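Long-range contact in branched-chain alpha-ketoacid decarboxylase (Lactococcus lactis, PDB 2VBF), which probably decarboxylates branched-chain and aromatic alpha-keto acids to aldehydes, using thiamine diphosphate and a magnesium ion: residues L38-N51 / Y82-F95. Residues are numbered along the deposited sequence; the frame is centred on the assembly and turned at random.
Sequences LGIEEIFGVPGDYN and YARTKKAAAFLTTF. With TPP (thiamine diphosphate), chain D.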
loop_
_atom_site.group_PDB
_atom_site.type_symbol
_atom_site.label_atom_id
_atom_site.label_comp_id
_atom_site.label_asym_id
_atom_site.label_seq_id
_atom_site.Cartn_x
_atom_site.Cartn_y
_atom_site.Cartn_z
ATOM N N LEU A 38 -10.179 24.866 -7.219
ATOM C CA LEU A 38 -10.700 23.598 -7.739
ATOM C C LEU A 38 -11.867 23.027 -6.922
ATOM O O LEU A 38 -12.445 22.009 -7.313
ATOM C CB LEU A 38 -9.578 22.554 -7.821
ATOM C CG LEU A 38 -8.415 22.842 -8.777
ATOM C CD1 LEU A 38 -7.313 21.777 -8.638
ATOM C CD2 LEU A 38 -8.905 22.931 -10.221
ATOM N N GLY A 39 -12.209 23.667 -5.800
ATOM C CA GLY A 39 -13.322 23.240 -4.959
ATOM C C GLY A 39 -12.942 22.280 -3.844
ATOM O O GLY A 39 -13.825 21.744 -3.165
ATOM N N ILE A 40 -11.642 22.067 -3.655
ATOM C CA ILE A 40 -11.136 21.177 -2.616
ATOM C C ILE A 40 -11.175 21.901 -1.268
ATOM O O ILE A 40 -10.604 22.985 -1.111
ATOM C CB ILE A 40 -9.690 20.669 -2.928
ATOM C CG1 ILE A 40 -9.662 19.915 -4.268
ATOM C CG2 ILE A 40 -9.176 19.743 -1.812
ATOM C CD1 ILE A 40 -8.256 19.688 -4.831
ATOM N N GLU A 41 -11.847 21.272 -0.304
ATOM C CA GLU A 41 -12.026 21.832 1.037
ATOM C C GLU A 41 -11.385 20.977 2.133
ATOM O O GLU A 41 -11.395 21.342 3.314
ATOM C CB GLU A 41 -13.525 22.004 1.292
ATOM C CG GLU A 41 -14.164 23.058 0.370
ATOM C CD GLU A 41 -15.683 23.070 0.417
ATOM O OE1 GLU A 41 -16.293 22.372 1.246
ATOM O OE2 GLU A 41 -16.285 23.794 -0.398
ATOM N N GLU A 42 -10.827 19.834 1.730
ATOM C CA GLU A 42 -10.228 18.871 2.645
ATOM C C GLU A 42 -9.043 18.244 1.933
ATOM O O GLU A 42 -9.151 17.949 0.750
ATOM C CB GLU A 42 -11.234 17.762 3.013
ATOM C CG GLU A 42 -12.258 18.124 4.089
ATOM C CD GLU A 42 -13.520 18.802 3.575
ATOM O OE1 GLU A 42 -13.817 18.788 2.359
ATOM O OE2 GLU A 42 -14.261 19.342 4.421
ATOM N N ILE A 43 -7.935 18.038 2.652
ATOM C CA ILE A 43 -6.754 17.350 2.110
ATOM C C ILE A 43 -6.453 16.148 2.983
ATOM O O ILE A 43 -6.391 16.256 4.214
ATOM C CB ILE A 43 -5.513 18.275 2.032
ATOM C CG1 ILE A 43 -5.822 19.455 1.106
ATOM C CG2 ILE A 43 -4.266 17.519 1.567
ATOM C CD1 ILE A 43 -4.670 20.421 0.865
ATOM N N PHE A 44 -6.272 15.008 2.329
ATOM C CA PHE A 44 -5.971 13.755 3.028
ATOM C C PHE A 44 -4.474 13.473 3.038
ATOM O O PHE A 44 -3.683 14.200 2.446
ATOM C CB PHE A 44 -6.762 12.621 2.394
ATOM C CG PHE A 44 -8.241 12.886 2.376
ATOM C CD1 PHE A 44 -8.997 12.727 3.531
ATOM C CD2 PHE A 44 -8.863 13.345 1.234
ATOM C CE1 PHE A 44 -10.365 13.001 3.530
ATOM C CE2 PHE A 44 -10.236 13.616 1.211
ATOM C CZ PHE A 44 -10.983 13.443 2.370
ATOM N N GLY A 45 -4.086 12.435 3.771
ATOM C CA GLY A 45 -2.718 11.943 3.725
ATOM C C GLY A 45 -2.089 11.607 5.059
ATOM O O GLY A 45 -2.770 11.430 6.061
ATOM N N VAL A 46 -0.766 11.576 5.063
ATOM C CA VAL A 46 0.006 11.178 6.234
ATOM C C VAL A 46 1.230 12.066 6.351
ATOM O O VAL A 46 1.942 12.285 5.348
ATOM C CB VAL A 46 0.446 9.693 6.164
ATOM C CG1 VAL A 46 1.307 9.286 7.404
ATOM C CG2 VAL A 46 -0.767 8.753 6.031
ATOM N N PRO A 47 1.481 12.602 7.566
ATOM C CA PRO A 47 2.665 13.438 7.732
ATOM C C PRO A 47 4.007 12.715 7.623
ATOM O O PRO A 47 4.088 11.509 7.841
ATOM C CB PRO A 47 2.519 13.984 9.173
ATOM C CG PRO A 47 1.153 13.720 9.569
ATOM C CD PRO A 47 0.731 12.488 8.830
ATOM N N GLY A 48 5.047 13.482 7.300
ATOM C CA GLY A 48 6.423 13.041 7.408
ATOM C C GLY A 48 7.296 14.268 7.494
ATOM O O GLY A 48 6.853 15.366 7.171
ATOM N N ASP A 49 8.532 14.107 7.938
ATOM C CA ASP A 49 9.383 15.277 8.151
ATOM C C ASP A 49 9.531 16.139 6.877
ATOM O O ASP A 49 9.641 17.353 6.971
ATOM C CB ASP A 49 10.736 14.911 8.803
ATOM C CG ASP A 49 11.685 14.187 7.868
ATOM O OD1 ASP A 49 11.256 13.262 7.150
ATOM O OD2 ASP A 49 12.886 14.536 7.860
ATOM N N TYR A 50 9.457 15.514 5.700
ATOM C CA TYR A 50 9.579 16.233 4.427
ATOM C C TYR A 50 8.308 17.010 4.041
ATOM O O TYR A 50 8.298 17.677 2.995
ATOM C CB TYR A 50 9.938 15.256 3.296
ATOM C CG TYR A 50 11.235 14.477 3.478
ATOM C CD1 TYR A 50 12.364 15.074 4.027
ATOM C CD2 TYR A 50 11.340 13.138 3.072
ATOM C CE1 TYR A 50 13.561 14.367 4.168
ATOM C CE2 TYR A 50 12.512 12.430 3.230
ATOM C CZ TYR A 50 13.628 13.048 3.775
ATOM O OH TYR A 50 14.811 12.344 3.906
ATOM N N ASN A 51 7.236 16.936 4.831
ATOM C CA ASN A 51 6.039 17.735 4.527
ATOM C C ASN A 51 5.424 18.538 5.685
ATOM O O ASN A 51 4.357 19.120 5.516
ATOM C CB ASN A 51 4.977 16.884 3.810
ATOM C CG ASN A 51 4.329 15.847 4.697
ATOM O OD1 ASN A 51 4.203 16.036 5.906
ATOM N ND2 ASN A 51 3.847 14.760 4.084
ATOM N N TYR A 82 -13.496 11.009 -2.660
ATOM C CA TYR A 82 -13.803 12.434 -2.550
ATOM C C TYR A 82 -13.906 13.064 -3.937
ATOM O O TYR A 82 -14.828 13.841 -4.196
ATOM C CB TYR A 82 -12.715 13.105 -1.733
ATOM C CG TYR A 82 -12.905 14.565 -1.360
ATOM C CD1 TYR A 82 -13.423 14.926 -0.124
ATOM C CD2 TYR A 82 -12.482 15.579 -2.207
ATOM C CE1 TYR A 82 -13.548 16.270 0.255
ATOM C CE2 TYR A 82 -12.606 16.921 -1.848
ATOM C CZ TYR A 82 -13.138 17.264 -0.613
ATOM O OH TYR A 82 -13.245 18.614 -0.244
ATOM N N ALA A 83 -12.985 12.700 -4.835
ATOM C CA ALA A 83 -12.979 13.243 -6.199
ATOM C C ALA A 83 -14.237 12.848 -6.961
ATOM O O ALA A 83 -14.785 13.652 -7.717
ATOM C CB ALA A 83 -11.729 12.796 -6.961
ATOM N N ARG A 84 -14.693 11.611 -6.773
ATOM C CA ARG A 84 -15.911 11.150 -7.429
ATOM C C ARG A 84 -17.135 12.019 -7.107
ATOM O O ARG A 84 -18.046 12.109 -7.917
ATOM C CB ARG A 84 -16.193 9.692 -7.099
ATOM C CG ARG A 84 -15.211 8.780 -7.792
ATOM C CD ARG A 84 -15.365 7.349 -7.334
ATOM N NE ARG A 84 -14.360 6.460 -7.920
ATOM C CZ ARG A 84 -14.618 5.405 -8.680
ATOM N NH1 ARG A 84 -15.843 5.121 -9.057
ATOM N NH2 ARG A 84 -13.619 4.634 -9.089
ATOM N N THR A 85 -17.142 12.632 -5.928
ATOM C CA THR A 85 -18.274 13.414 -5.462
ATOM C C THR A 85 -18.036 14.926 -5.529
ATOM O O THR A 85 -18.911 15.671 -6.008
ATOM C CB THR A 85 -18.665 12.950 -4.053
ATOM O OG1 THR A 85 -19.266 11.654 -4.166
ATOM C CG2 THR A 85 -19.670 13.902 -3.402
ATOM N N LYS A 86 -16.862 15.359 -5.069
ATOM C CA LYS A 86 -16.460 16.780 -5.069
ATOM C C LYS A 86 -15.994 17.249 -6.446
ATOM O O LYS A 86 -16.037 18.454 -6.739
ATOM C CB LYS A 86 -15.346 17.018 -4.038
ATOM C CG LYS A 86 -15.286 18.447 -3.473
ATOM C CD LYS A 86 -16.287 18.612 -2.329
ATOM C CE LYS A 86 -16.208 19.977 -1.678
ATOM N NZ LYS A 86 -17.274 20.127 -0.668
ATOM N N LYS A 87 -15.540 16.299 -7.275
ATOM C CA LYS A 87 -15.083 16.534 -8.660
ATOM C C LYS A 87 -13.659 17.131 -8.734
ATOM O O LYS A 87 -13.184 17.556 -9.797
ATOM C CB LYS A 87 -16.130 17.337 -9.470
ATOM C CG LYS A 87 -17.551 16.744 -9.407
ATOM C CD LYS A 87 -17.595 15.275 -9.840
ATOM C CE LYS A 87 -18.994 14.689 -9.747
ATOM N NZ LYS A 87 -19.023 13.306 -10.252
ATOM N N ALA A 88 -12.987 17.120 -7.586
ATOM C CA ALA A 88 -11.555 17.357 -7.470
ATOM C C ALA A 88 -11.125 16.863 -6.095
ATOM O O ALA A 88 -11.931 16.844 -5.173
ATOM C CB ALA A 88 -11.209 18.850 -7.652
ATOM N N ALA A 89 -9.864 16.463 -5.961
ATOM C CA ALA A 89 -9.339 16.053 -4.654
ATOM C C ALA A 89 -7.835 16.232 -4.556
ATOM O O ALA A 89 -7.148 16.362 -5.561
ATOM C CB ALA A 89 -9.704 14.604 -4.376
ATOM N N ALA A 90 -7.338 16.233 -3.325
ATOM C CA ALA A 90 -5.903 16.255 -3.054
ATOM C C ALA A 90 -5.526 15.441 -1.819
ATOM O O ALA A 90 -6.265 15.375 -0.819
ATOM C CB ALA A 90 -5.397 17.706 -2.912
ATOM N N PHE A 91 -4.372 14.785 -1.909
ATOM C CA PHE A 91 -3.764 14.187 -0.719
ATOM C C PHE A 91 -2.251 14.430 -0.714
ATOM O O PHE A 91 -1.660 14.721 -1.745
ATOM C CB PHE A 91 -4.143 12.710 -0.545
ATOM C CG PHE A 91 -3.490 11.763 -1.522
ATOM C CD1 PHE A 91 -2.412 10.975 -1.133
ATOM C CD2 PHE A 91 -3.997 11.610 -2.806
ATOM C CE1 PHE A 91 -1.812 10.100 -2.025
ATOM C CE2 PHE A 91 -3.415 10.723 -3.702
ATOM C CZ PHE A 91 -2.321 9.966 -3.309
ATOM N N LEU A 92 -1.681 14.364 0.484
ATOM C CA LEU A 92 -0.302 14.721 0.758
ATOM C C LEU A 92 0.438 13.522 1.326
ATOM O O LEU A 92 -0.020 12.912 2.306
ATOM C CB LEU A 92 -0.274 15.861 1.785
ATOM C CG LEU A 92 1.084 16.336 2.304
ATOM C CD1 LEU A 92 1.960 16.911 1.195
ATOM C CD2 LEU A 92 0.904 17.344 3.466
ATOM N N THR A 93 1.603 13.211 0.760
ATOM C CA THR A 93 2.436 12.126 1.279
ATOM C C THR A 93 3.859 12.613 1.441
ATOM O O THR A 93 4.185 13.739 1.059
ATOM C CB THR A 93 2.416 10.908 0.336
ATOM O OG1 THR A 93 2.938 11.288 -0.946
ATOM C CG2 THR A 93 1.003 10.371 0.174
ATOM N N THR A 94 4.702 11.755 2.004
ATOM C CA THR A 94 6.120 12.032 2.114
ATOM C C THR A 94 6.886 11.216 1.059
ATOM O O THR A 94 6.470 10.136 0.646
ATOM C CB THR A 94 6.593 11.763 3.545
ATOM O OG1 THR A 94 7.839 12.439 3.788
ATOM C CG2 THR A 94 6.692 10.270 3.799
ATOM N N PHE A 95 7.992 11.796 0.605
ATOM C CA PHE A 95 8.895 11.217 -0.378
ATOM C C PHE A 95 9.181 9.721 -0.178
ATOM O O PHE A 95 9.431 9.279 0.956
ATOM C CB PHE A 95 10.226 11.977 -0.298
ATOM C CG PHE A 95 11.160 11.691 -1.420
ATOM C CD1 PHE A 95 10.945 12.254 -2.666
ATOM C CD2 PHE A 95 12.267 10.888 -1.241
ATOM C CE1 PHE A 95 11.797 12.009 -3.707
ATOM C CE2 PHE A 95 13.135 10.631 -2.298
ATOM C CZ PHE A 95 12.891 11.195 -3.531
HETATM N "N1'" TPP D . 4.689 7.329 6.396
HETATM C "C2'" TPP D . 5.484 6.219 6.202
HETATM C CM2 TPP D . 4.967 5.071 5.394
HETATM N "N3'" TPP D . 6.735 6.198 6.746
HETATM C "C4'" TPP D . 7.208 7.262 7.494
HETATM N "N4'" TPP D . 8.450 7.175 7.954
HETATM C "C5'" TPP D . 6.400 8.385 7.718
HETATM C "C6'" TPP D . 5.126 8.397 7.159
HETATM C "C7'" TPP D . 6.897 9.560 8.567
HETATM N N3 TPP D . 7.051 9.216 9.985
HETATM C C2 TPP D . 8.231 8.822 10.610
HETATM S S1 TPP D . 8.130 8.496 12.193
HETATM C C5 TPP D . 6.559 8.863 12.153
HETATM C C4 TPP D . 6.059 9.255 10.908
HETATM C CM4 TPP D . 4.635 9.652 10.613
HETATM C C6 TPP D . 5.815 8.772 13.457
HETATM C C7 TPP D . 5.750 7.367 14.049
HETATM O O7 TPP D . 4.933 7.497 15.201
HETATM P PA TPP D . 4.866 6.366 16.348
HETATM O O1A TPP D . 4.792 5.029 15.627
HETATM O O2A TPP D . 3.640 6.654 17.180
HETATM O O3A TPP D . 6.269 6.465 17.105
HETATM P PB TPP D . 6.634 7.324 18.436
HETATM O O1B TPP D . 7.746 8.240 18.023
HETATM O O2B TPP D . 7.070 6.336 19.474
HETATM O O3B TPP D . 5.390 8.044 18.881
HETATM O O HOH W 1 -14.916 20.727 -7.634
HETATM O O HOH W 2 -9.402 15.967 -1.262
HETATM O O HOH W 3 -16.488 18.774 1.700
HETATM O O HOH W 4 3.286 10.198 3.948
HETATM O O HOH W 5 9.154 11.734 6.055
#
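Phe-44 stands opposite Phe-91 in a parallel bridge, and its backbone bonds to the residues flanking Phe-91: Phe-44 N donates to Ala-90 O, and Phe-44 O accepts from Leu-92 N at 2.8 Å. Val-46 N donates to Leu-92 O; water 2 bridges the chains, donating to Glu-42 O and accepting from Ala-90 N. Gly-45 CA lies 3.2 Å from Leu-92 O, where a beta carbon would collide.

Tyr-82 is the polar hub. With CG anti to the backbone N (chi1 -173°), its hydroxyl gives its proton to Glu-42 OE1 at 2.7 Å and accepts from Glu-41 N at 3.0 Å. Lys-86 NZ makes a salt bridge to Glu-41 OE1 whose hydrogen bond is weak. Asn-51 ND2 bonds weakly to Thr-93 O, while its OD1 receives Gly-48 N.

Phe-44 and Tyr-82 form an offset edge-to-face pair, Phe-44 CE2 meeting Tyr-82 CD1, planes at 75°, and Ile-40 CD1 meets Ala-90 CB. A leucine in place of Tyr-82 would probably leave Glu-41 N and Glu-42 OE1 without their shared hydroxyl partner.

Beyond strand 42-45, Val-46, Pro-47 and Gly-48 line the cofactor pocket, completed by the second subunit. The strands are neighbours in the six-stranded all-parallel sheet, order 2-1-3-4-6-5, of the N-terminal thiamine diphosphate-binding domain, flanked by strands 65-68 and 116-122; helix 72-86, leading from strand 65-68 into strand 89-94, packs on Phe-44 and Phe-91.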